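Local coordinates for protein ectoine hydroxylase (Sphingopyxis alaskensis, PDB 4MHR) that hydroxylates L-ectoine to the compatible solute 5-hydroxyectoine, using iron(II), dioxygen and 2-oxoglutarate, at residues Phe155-Trp158 with His159-Gly163. Sequence-based numbering, arbitrary orientation.
Sequences FETW and HVEDG
His159 lays its CB over one face of the Phe155 ring, a CH-pi contact 4.0 Å from CB to the ring centroid. The two rings point the same way from successive turns; their planes lie 30° apart and are offset by so much that little of one ring covers the other. Both side chains set CG anti to the backbone N (chi1 172° in Phe155, 179° in His159), which brings them alongside. Phe155 N lies above one face of the Trp158 indole, toward its rim, while Asp162 OD2, salt-bridged to Arg288, comes obliquely to within 3.2 Å of Trp158 CD1. Cutting Phe155 back to alanine is likely to open a gap beside His159 CB and leave the imidazole without its aromatic neighbour. Glu156 OE2 passes 3.8 Å from Val160 CG2, and Thr157 CG2 lies against the Glu161 carboxylate. Along the backbone, i to i+4 hydrogen bonds run from His159 N to Phe155 O (2.8 Å) through to Asp162 N and Trp158 O (3.0 Å), where the donor stands above the carbonyl plane. Gly163 leaves the helix with positive phi. Ser15 hydrogen-bonds Glu156 OE2, Arg16 forms salt bridges with Glu156 and Glu161, and Asp11 and Met164 hydrogen-bond the His159 imidazole, fixing its rotation. These residues make up nearly all of helix 154-162, which follows strand 149-152 and opens with the iron ligand Asp154; the indole of Trp158, important for ectoine stabilisation, meets His134 edge-to-face and touches the ectoine-binding Gln135, both on strand 131-141.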
loop_
_atom_site.group_PDB
_atom_site.type_symbol
_atom_site.label_atom_id
_atom_site.label_comp_id
_atom_site.label_asym_id
_atom_site.label_seq_id
_atom_site.Cartn_x
_atom_site.Cartn_y
_atom_site.Cartn_z
ATOM N N PHE A 155 -1.549 4.963 -7.512
ATOM C CA PHE A 155 -2.482 6.047 -7.716
ATOM C C PHE A 155 -2.954 6.084 -9.157
ATOM O O PHE A 155 -4.093 6.438 -9.441
ATOM C CB PHE A 155 -1.917 7.368 -7.265
ATOM C CG PHE A 155 -2.800 8.541 -7.655
ATOM C CD1 PHE A 155 -3.963 8.794 -6.924
ATOM C CD2 PHE A 155 -2.486 9.325 -8.787
ATOM C CE1 PHE A 155 -4.801 9.833 -7.286
ATOM C CE2 PHE A 155 -3.323 10.377 -9.157
ATOM C CZ PHE A 155 -4.497 10.601 -8.404
ATOM N N GLU A 156 -2.074 5.755 -10.110
ATOM C CA GLU A 156 -2.456 5.855 -11.527
ATOM C C GLU A 156 -3.628 4.900 -11.810
ATOM O O GLU A 156 -4.578 5.283 -12.512
ATOM C CB GLU A 156 -1.289 5.605 -12.472
ATOM C CG GLU A 156 -1.520 5.995 -13.937
ATOM C CD GLU A 156 -2.154 4.870 -14.799
ATOM O OE1 GLU A 156 -2.332 3.781 -14.279
ATOM O OE2 GLU A 156 -2.522 5.141 -15.989
ATOM N N THR A 157 -3.587 3.699 -11.206
ATOM C CA THR A 157 -4.731 2.799 -11.251
ATOM C C THR A 157 -5.941 3.264 -10.468
ATOM O O THR A 157 -7.079 3.209 -10.976
ATOM C CB THR A 157 -4.337 1.406 -10.818
ATOM O OG1 THR A 157 -3.408 0.923 -11.768
ATOM C CG2 THR A 157 -5.554 0.429 -10.686
ATOM N N TRP A 158 -5.731 3.670 -9.224
ATOM C CA TRP A 158 -6.843 4.134 -8.402
ATOM C C TRP A 158 -7.593 5.303 -9.069
ATOM O O TRP A 158 -8.803 5.380 -9.020
ATOM C CB TRP A 158 -6.396 4.450 -6.968
ATOM C CG TRP A 158 -5.878 3.255 -6.247
ATOM C CD1 TRP A 158 -6.129 1.918 -6.571
ATOM C CD2 TRP A 158 -4.995 3.226 -5.115
ATOM N NE1 TRP A 158 -5.475 1.090 -5.712
ATOM C CE2 TRP A 158 -4.771 1.848 -4.795
ATOM C CE3 TRP A 158 -4.335 4.220 -4.369
ATOM C CZ2 TRP A 158 -3.949 1.441 -3.735
ATOM C CZ3 TRP A 158 -3.481 3.839 -3.332
ATOM C CH2 TRP A 158 -3.278 2.444 -3.018
ATOM N N HIS A 159 -6.875 6.176 -9.703
ATOM C CA HIS A 159 -7.463 7.305 -10.350
ATOM C C HIS A 159 -8.200 6.861 -11.645
ATOM O O HIS A 159 -9.413 7.061 -11.783
ATOM C CB HIS A 159 -6.356 8.271 -10.689
ATOM C CG HIS A 159 -6.823 9.499 -11.398
ATOM N ND1 HIS A 159 -7.548 10.497 -10.771
ATOM C CD2 HIS A 159 -6.705 9.871 -12.689
ATOM C CE1 HIS A 159 -7.813 11.444 -11.653
ATOM N NE2 HIS A 159 -7.299 11.095 -12.818
ATOM N N VAL A 160 -7.456 6.240 -12.562
ATOM C CA VAL A 160 -7.993 5.863 -13.891
ATOM C C VAL A 160 -9.108 4.844 -13.748
ATOM O O VAL A 160 -10.183 5.006 -14.354
ATOM C CB VAL A 160 -6.928 5.323 -14.854
ATOM C CG1 VAL A 160 -7.590 4.726 -16.130
ATOM C CG2 VAL A 160 -5.999 6.433 -15.234
ATOM N N GLU A 161 -8.895 3.830 -12.917
ATOM C CA GLU A 161 -9.884 2.769 -12.770
ATOM C C GLU A 161 -10.897 2.893 -11.642
ATOM O O GLU A 161 -11.992 2.392 -11.770
ATOM C CB GLU A 161 -9.201 1.388 -12.729
ATOM C CG GLU A 161 -8.204 1.171 -13.869
ATOM C CD GLU A 161 -7.597 -0.233 -13.912
ATOM O OE1 GLU A 161 -8.212 -1.162 -13.395
ATOM O OE2 GLU A 161 -6.501 -0.406 -14.477
ATOM N N ASP A 162 -10.576 3.549 -10.529
ATOM C CA ASP A 162 -11.503 3.563 -9.430
ATOM C C ASP A 162 -12.148 4.945 -9.226
ATOM O O ASP A 162 -13.091 5.080 -8.432
ATOM C CB ASP A 162 -10.871 3.117 -8.107
ATOM C CG ASP A 162 -10.289 1.752 -8.151
ATOM O OD1 ASP A 162 -10.950 0.846 -8.729
ATOM O OD2 ASP A 162 -9.142 1.557 -7.573
ATOM N N GLY A 163 -11.646 5.942 -9.932
ATOM C CA GLY A 163 -12.117 7.337 -9.808
ATOM C C GLY A 163 -11.562 8.128 -8.641
ATOM O O GLY A 163 -12.177 9.134 -8.229
#